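Iron dependent repressor (Sulfolobus solfataricus, PDB 2X4H) probably acts as a metal-responsive, dimer-forming transcription factor of the DtxR/MntR family that binds DNA and transition metal ions such as zinc. Local coordinates at residues K23-D27 with S28-A32; K42-P45 with S46-F49; Y105-Q108 with F109-L112. All coordinates share one frame; numbering follows the deposited sequence.

Contact 1 (K23-D27 with S28-A32); sequences KRYND and SGEGA
Asn-26 O accepts from Gly-29 N at 2.9 Å, and Tyr-25 O receives a weak, long bond from Glu-30 N, which closes helix 13-27 in a Schellman motif. Gly-29 carries the positive phi (91°); a side chain there would press on the carbonyl of Ser-28. The Asn-26 amide then ties the departing chain to the helix. Its ND2 gives a hydrogen bond to Glu-30 O at 3.1 Å, and this acceptor lies close to the amide plane. ND2 also bonds to Val-68 O, while OD1 takes Ile-70 N, both on strand 67-70. These bonds fix the rotation of the amide. An alanine in place of this asparagine is likely to leave Glu-30 O and the two strand groups without these partners. Tyr-25 packs by CD1 on the methyl of Ala-32, CB, at 3.9 Å. With CG beside the backbone N (chi1 -66°), the ring lies along the returning loop and OH bonds to Asp-40 of helix 34-41. On the outer side, Lys-23 NZ meets the syn lone pair of Asp-27 OD2 in a 2.8 Å salt bridge. The chemistry implies a helix end held mainly by polar bonds, with one amide joining helix, loop and strand.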
loop_
_atom_site.group_PDB
_atom_site.type_symbol
_atom_site.label_atom_id
_atom_site.label_comp_id
_atom_site.label_asym_id
_atom_site.label_seq_id
_atom_site.Cartn_x
_atom_site.Cartn_y
_atom_site.Cartn_z
ATOM N N LYS C 23 -10.879 9.737 -12.100
ATOM C CA LYS C 23 -10.770 10.332 -13.457
ATOM C C LYS C 23 -12.024 11.098 -13.905
ATOM O O LYS C 23 -11.920 12.118 -14.581
ATOM C CB LYS C 23 -10.390 9.261 -14.501
ATOM C CG LYS C 23 -9.996 9.810 -15.887
ATOM C CD LYS C 23 -9.654 8.684 -16.848
ATOM C CE LYS C 23 -9.292 9.197 -18.244
ATOM N NZ LYS C 23 -10.452 9.824 -18.905
ATOM N N ARG C 24 -13.201 10.609 -13.526
ATOM C CA ARG C 24 -14.464 11.265 -13.881
ATOM C C ARG C 24 -14.490 12.708 -13.342
ATOM O O ARG C 24 -14.738 13.640 -14.086
ATOM C CB ARG C 24 -15.651 10.439 -13.346
ATOM C CG ARG C 24 -17.032 10.866 -13.834
ATOM C CD ARG C 24 -18.175 10.290 -12.977
ATOM N NE ARG C 24 -18.190 8.820 -12.884
ATOM C CZ ARG C 24 -18.004 8.096 -11.766
ATOM N NH1 ARG C 24 -17.769 8.669 -10.582
ATOM N NH2 ARG C 24 -18.056 6.768 -11.824
ATOM N N TYR C 25 -14.214 12.887 -12.050
ATOM C CA TYR C 25 -14.085 14.226 -11.466
ATOM C C TYR C 25 -12.998 15.028 -12.188
ATOM O O TYR C 25 -13.274 16.130 -12.703
ATOM C CB TYR C 25 -13.819 14.152 -9.943
ATOM C CG TYR C 25 -15.001 13.589 -9.188
ATOM C CD1 TYR C 25 -14.996 12.287 -8.713
ATOM C CD2 TYR C 25 -16.157 14.343 -9.008
ATOM C CE1 TYR C 25 -16.089 11.764 -8.059
ATOM C CE2 TYR C 25 -17.257 13.818 -8.354
ATOM C CZ TYR C 25 -17.212 12.532 -7.886
ATOM O OH TYR C 25 -18.303 12.014 -7.249
ATOM N N ASN C 26 -11.791 14.464 -12.269
ATOM C CA ASN C 26 -10.650 15.142 -12.892
ATOM C C ASN C 26 -10.934 15.547 -14.357
ATOM O O ASN C 26 -10.600 16.646 -14.755
ATOM C CB ASN C 26 -9.388 14.277 -12.888
ATOM C CG ASN C 26 -8.868 13.926 -11.496
ATOM O OD1 ASN C 26 -7.935 13.120 -11.395
ATOM N ND2 ASN C 26 -9.455 14.490 -10.428
ATOM N N ASP C 27 -11.548 14.660 -15.140
ATOM C CA ASP C 27 -11.952 14.975 -16.534
ATOM C C ASP C 27 -12.834 16.218 -16.582
ATOM O O ASP C 27 -12.815 16.963 -17.554
ATOM C CB ASP C 27 -12.725 13.812 -17.193
ATOM C CG ASP C 27 -11.822 12.680 -17.663
ATOM O OD1 ASP C 27 -10.593 12.869 -17.746
ATOM O OD2 ASP C 27 -12.350 11.586 -17.946
ATOM N N SER C 28 -13.601 16.416 -15.514
ATOM C CA SER C 28 -14.543 17.525 -15.380
ATOM C C SER C 28 -13.897 18.815 -14.820
ATOM O O SER C 28 -14.587 19.808 -14.637
ATOM C CB SER C 28 -15.695 17.080 -14.456
ATOM O OG SER C 28 -16.952 17.258 -15.070
ATOM N N GLY C 29 -12.595 18.800 -14.536
ATOM C CA GLY C 29 -11.888 19.992 -14.054
ATOM C C GLY C 29 -11.826 20.184 -12.536
ATOM O O GLY C 29 -11.501 21.274 -12.059
ATOM N N GLU C 30 -12.117 19.145 -11.763
ATOM C CA GLU C 30 -12.011 19.237 -10.295
ATOM C C GLU C 30 -11.341 18.012 -9.659
ATOM O O GLU C 30 -11.330 16.942 -10.241
ATOM C CB GLU C 30 -13.392 19.469 -9.666
ATOM C CG GLU C 30 -14.505 18.562 -10.193
ATOM C CD GLU C 30 -15.801 18.688 -9.391
ATOM O OE1 GLU C 30 -15.800 18.367 -8.179
ATOM O OE2 GLU C 30 -16.824 19.094 -9.980
ATOM N N GLY C 31 -10.785 18.188 -8.463
ATOM C CA GLY C 31 -10.154 17.089 -7.722
ATOM C C GLY C 31 -11.196 16.173 -7.112
ATOM O O GLY C 31 -12.255 16.625 -6.690
ATOM N N ALA C 32 -10.911 14.878 -7.080
ATOM C CA ALA C 32 -11.833 13.906 -6.487
ATOM C C ALA C 32 -11.688 13.946 -4.968
ATOM O O ALA C 32 -10.644 13.542 -4.446
ATOM C CB ALA C 32 -11.527 12.511 -6.996
#

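Contact 2 (K42-P45 with S46-F49); sequences KIAP and SSVF
Ile-43 and Val-48 meet where the chain enters helix 45-57, and this is the closely packed side. Ile-43 CG1 lies 3.8 Å from Val-48 CG2, and the two side chains cross at about a right angle. Ile-43 CG1 stands between the backbone N and the carbonyl carbon (chi1 64°), with CD1 also against that methyl. Tyr-18 of helix 13-27 touches both residues. Val-48 packs further on Ile-34, Ile-37 and Ala-38 of helix 34-41. This is the turn and second helix of a helix-turn-helix, the DNA-binding motif of the family, and helix 45-57 is probably its recognition helix. Ala-44 is the N-cap. Its carbonyl O accepts from Val-48 N at 3.0 Å, and Pro-45 O accepts from Phe-49 N at 2.7 Å. The polar side, with a bridging water, meets the second subunit. Ser-47 OG turns beside its own backbone N (chi1 -54°) and reaches this water at 2.8 Å. The water also accepts a weak bond from Ala-44 N, bridging turn and helix. Ser-47 packs here on Ser-47 of the second subunit. Pro-45 and Phe-49 are the solvent side, although Phe-49 and Ser-46 touch Arg-14 of that subunit.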
loop_
_atom_site.group_PDB
_atom_site.type_symbol
_atom_site.label_atom_id
_atom_site.label_comp_id
_atom_site.label_asym_id
_atom_site.label_seq_id
_atom_site.Cartn_x
_atom_site.Cartn_y
_atom_site.Cartn_z
ATOM N N LYS C 42 -19.757 3.356 -2.920
ATOM C CA LYS C 42 -20.552 2.771 -1.827
ATOM C C LYS C 42 -19.669 2.116 -0.770
ATOM O O LYS C 42 -19.914 0.972 -0.377
ATOM C CB LYS C 42 -21.574 1.748 -2.360
ATOM C CG LYS C 42 -22.475 2.274 -3.471
ATOM C CD LYS C 42 -23.734 1.411 -3.681
ATOM C CE LYS C 42 -23.442 0.038 -4.309
ATOM N NZ LYS C 42 -22.879 -0.940 -3.323
ATOM N N ILE C 43 -18.633 2.837 -0.333
ATOM C CA ILE C 43 -17.713 2.350 0.715
ATOM C C ILE C 43 -17.347 3.457 1.720
ATOM O O ILE C 43 -17.771 4.609 1.567
ATOM C CB ILE C 43 -16.415 1.711 0.111
ATOM C CG1 ILE C 43 -15.588 2.762 -0.648
ATOM C CG2 ILE C 43 -16.749 0.516 -0.756
ATOM C CD1 ILE C 43 -14.413 2.178 -1.441
ATOM N N ALA C 44 -16.544 3.113 2.734
ATOM C CA ALA C 44 -16.259 4.023 3.856
ATOM C C ALA C 44 -15.116 4.997 3.548
ATOM O O ALA C 44 -14.113 4.619 2.927
ATOM C CB ALA C 44 -15.953 3.245 5.107
ATOM N N PRO C 45 -15.269 6.264 3.978
ATOM C CA PRO C 45 -14.257 7.276 3.756
ATOM C C PRO C 45 -12.873 6.903 4.236
ATOM O O PRO C 45 -11.895 7.151 3.521
ATOM C CB PRO C 45 -14.805 8.470 4.528
ATOM C CG PRO C 45 -16.289 8.350 4.335
ATOM C CD PRO C 45 -16.549 6.870 4.401
ATOM N N SER C 46 -12.803 6.311 5.431
ATOM C CA SER C 46 -11.551 5.846 6.016
ATOM C C SER C 46 -10.884 4.829 5.087
ATOM O O SER C 46 -9.680 4.900 4.858
ATOM C CB SER C 46 -11.802 5.207 7.395
ATOM O OG SER C 46 -12.581 4.031 7.261
ATOM N N SER C 47 -11.666 3.899 4.542
ATOM C CA SER C 47 -11.158 2.960 3.522
ATOM C C SER C 47 -10.647 3.694 2.281
ATOM O O SER C 47 -9.582 3.362 1.761
ATOM C CB SER C 47 -12.228 1.953 3.117
ATOM O OG SER C 47 -12.767 1.283 4.245
ATOM N N VAL C 48 -11.375 4.712 1.826
ATOM C CA VAL C 48 -10.911 5.488 0.688
ATOM C C VAL C 48 -9.634 6.251 1.017
ATOM O O VAL C 48 -8.711 6.254 0.220
ATOM C CB VAL C 48 -11.988 6.460 0.150
ATOM C CG1 VAL C 48 -11.418 7.351 -0.962
ATOM C CG2 VAL C 48 -13.184 5.682 -0.368
ATOM N N PHE C 49 -9.563 6.876 2.190
ATOM C CA PHE C 49 -8.339 7.578 2.608
ATOM C C PHE C 49 -7.144 6.628 2.657
ATOM O O PHE C 49 -6.059 6.957 2.184
ATOM C CB PHE C 49 -8.511 8.234 3.988
ATOM C CG PHE C 49 -7.404 9.199 4.345
ATOM C CD1 PHE C 49 -7.636 10.574 4.345
ATOM C CD2 PHE C 49 -6.127 8.734 4.670
ATOM C CE1 PHE C 49 -6.627 11.464 4.667
ATOM C CE2 PHE C 49 -5.108 9.618 4.996
ATOM C CZ PHE C 49 -5.361 10.995 5.002
HETATM O O HOH W 1 -15.054 0.159 3.200
#

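Contact 3 (Y105-Q108 with F109-L112); sequences YSKQ and FDYL
Tyr-105 O lies 3.3 Å from CE2 of Phe-109, where helix 99-107 gives way to the loop before helix 115-124. This is a helix C-terminal turn in the metal-binding and dimerisation domain of the DtxR/MntR family. The Tyr-105 ring itself leads away from the turn, and its OH bonds to Glu-116 of the third subunit. Ser-106 carries most of the polar contact. Its carbonyl O accepts two backbone N-H groups. Asp-110 N comes to Ser-106 O at 2.8 Å, nearly in line with the C=O; Phe-109 N, 3.1 Å from Ser-106 O, sits well above the carbonyl plane. The same oxygen lies over one face of the Phe-109 ring, offset toward the rim. Ser-106 OG, anti to the backbone N (chi1 180°), points to helix 72-94 and bonds to His-85 O. The Asp-110 carboxylate comes back over the turn, and its OD2 passes 3.5 Å from Lys-107 CA. OD2 bonds to ND1 of His-85, a zinc ligand, so Asp-110 is a second-shell residue that probably helps orient the imidazole. OD1 forms a salt bridge with Arg-13, and these two partners probably offset the closeness of the carboxylate to the carbonyls of Ser-106 and Lys-107. The Lys-107 side chain leaves the turn and packs on His-85. Lys-107 O lies at the edge of the Tyr-111 ring, near its plane, 3.6 Å from Tyr-111 CE2. Gln-108 ends the segment and packs on Pro-114 of the third subunit. Phe-109 is buried and packs on Ile-88 of helix 72-94 and on Ile-117 of the third subunit. With CG between the backbone N and the carbonyl carbon (chi1 64°), its ring is turned back to the helix end, and Phe-109 CD2 lies 3.4 Å from Tyr-105 O.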
loop_
_atom_site.group_PDB
_atom_site.type_symbol
_atom_site.label_atom_id
_atom_site.label_comp_id
_atom_site.label_asym_id
_atom_site.label_seq_id
_atom_site.Cartn_x
_atom_site.Cartn_y
_atom_site.Cartn_z
ATOM N N TYR C 105 -14.357 -14.526 -17.596
ATOM C CA TYR C 105 -13.086 -15.206 -17.398
ATOM C C TYR C 105 -11.915 -14.250 -17.430
ATOM O O TYR C 105 -11.004 -14.363 -16.620
ATOM C CB TYR C 105 -12.846 -16.228 -18.494
ATOM C CG TYR C 105 -13.555 -17.558 -18.396
ATOM C CD1 TYR C 105 -14.188 -17.991 -17.240
ATOM C CD2 TYR C 105 -13.538 -18.412 -19.491
ATOM C CE1 TYR C 105 -14.802 -19.253 -17.188
ATOM C CE2 TYR C 105 -14.126 -19.646 -19.445
ATOM C CZ TYR C 105 -14.760 -20.070 -18.302
ATOM O OH TYR C 105 -15.343 -21.324 -18.312
ATOM N N SER C 106 -11.908 -13.352 -18.421
ATOM C CA SER C 106 -10.822 -12.381 -18.542
ATOM C C SER C 106 -10.617 -11.589 -17.227
ATOM O O SER C 106 -9.475 -11.351 -16.790
ATOM C CB SER C 106 -11.085 -11.451 -19.742
ATOM O OG SER C 106 -10.044 -10.487 -19.905
ATOM N N LYS C 107 -11.713 -11.216 -16.568
ATOM C CA LYS C 107 -11.609 -10.415 -15.340
ATOM C C LYS C 107 -10.881 -11.167 -14.223
ATOM O O LYS C 107 -10.256 -10.544 -13.371
ATOM C CB LYS C 107 -12.978 -9.921 -14.842
ATOM C CG LYS C 107 -13.553 -8.774 -15.663
ATOM C CD LYS C 107 -14.871 -8.246 -15.078
ATOM C CE LYS C 107 -15.451 -7.147 -15.960
ATOM N NZ LYS C 107 -16.934 -7.216 -16.056
ATOM N N GLN C 108 -10.906 -12.495 -14.254
ATOM C CA GLN C 108 -10.209 -13.277 -13.229
ATOM C C GLN C 108 -8.676 -13.256 -13.311
ATOM O O GLN C 108 -8.026 -13.678 -12.379
ATOM C CB GLN C 108 -10.716 -14.732 -13.234
ATOM C CG GLN C 108 -12.163 -14.856 -12.778
ATOM C CD GLN C 108 -12.706 -16.258 -12.893
ATOM O OE1 GLN C 108 -12.075 -17.220 -12.445
ATOM N NE2 GLN C 108 -13.900 -16.384 -13.485
ATOM N N PHE C 109 -8.085 -12.800 -14.410
ATOM C CA PHE C 109 -6.615 -12.760 -14.495
ATOM C C PHE C 109 -6.002 -11.642 -15.354
ATOM O O PHE C 109 -4.786 -11.439 -15.306
ATOM C CB PHE C 109 -6.067 -14.123 -14.960
ATOM C CG PHE C 109 -6.491 -14.521 -16.341
ATOM C CD1 PHE C 109 -5.646 -14.321 -17.433
ATOM C CD2 PHE C 109 -7.725 -15.138 -16.554
ATOM C CE1 PHE C 109 -6.039 -14.693 -18.735
ATOM C CE2 PHE C 109 -8.126 -15.509 -17.840
ATOM C CZ PHE C 109 -7.280 -15.285 -18.934
ATOM N N ASP C 110 -6.820 -10.934 -16.136
ATOM C CA ASP C 110 -6.316 -9.832 -16.963
ATOM C C ASP C 110 -5.368 -8.908 -16.227
ATOM O O ASP C 110 -4.324 -8.593 -16.757
ATOM C CB ASP C 110 -7.442 -9.023 -17.631
ATOM C CG ASP C 110 -8.522 -8.565 -16.675
ATOM O OD1 ASP C 110 -8.307 -8.520 -15.428
ATOM O OD2 ASP C 110 -9.622 -8.225 -17.183
ATOM N N TYR C 111 -5.728 -8.511 -15.007
ATOM C CA TYR C 111 -4.943 -7.566 -14.189
ATOM C C TYR C 111 -3.595 -8.119 -13.695
ATOM O O TYR C 111 -2.771 -7.374 -13.196
ATOM C CB TYR C 111 -5.774 -7.092 -12.972
ATOM C CG TYR C 111 -6.069 -8.195 -11.949
ATOM C CD1 TYR C 111 -5.332 -8.284 -10.768
ATOM C CD2 TYR C 111 -7.069 -9.148 -12.170
ATOM C CE1 TYR C 111 -5.574 -9.295 -9.838
ATOM C CE2 TYR C 111 -7.312 -10.167 -11.253
ATOM C CZ TYR C 111 -6.564 -10.225 -10.082
ATOM O OH TYR C 111 -6.789 -11.212 -9.160
ATOM N N LEU C 112 -3.367 -9.426 -13.836
ATOM C CA LEU C 112 -2.092 -10.039 -13.427
ATOM C C LEU C 112 -1.092 -10.175 -14.584
ATOM O O LEU C 112 0.074 -10.456 -14.347
ATOM C CB LEU C 112 -2.355 -11.409 -12.768
ATOM C CG LEU C 112 -3.030 -11.222 -11.399
ATOM C CD1 LEU C 112 -3.894 -12.405 -11.006
ATOM C CD2 LEU C 112 -2.008 -10.886 -10.280
#

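How the contacts relate
The three contacts follow one another along the chain, each at a helix end. Contact 1 closes helix 13-27, contact 2 starts helix 45-57, and contact 3 leaves helix 99-107. Contacts 1 and 2 share the N-terminal DNA-binding domain. Their centres are about 18 Å apart, and both pack against helix 34-41. Contact 3 belongs to the metal-binding and dimerisation domain, with its centre about 27 Å from that of contact 1 and about 25 Å from that of contact 2. Contacts 1 and 3 lie on opposite sides of the chain's centre. Contacts 2 and 3 meet different subunits. Arg-13 of helix 13-27 pairs with contact 3, which links the two domains.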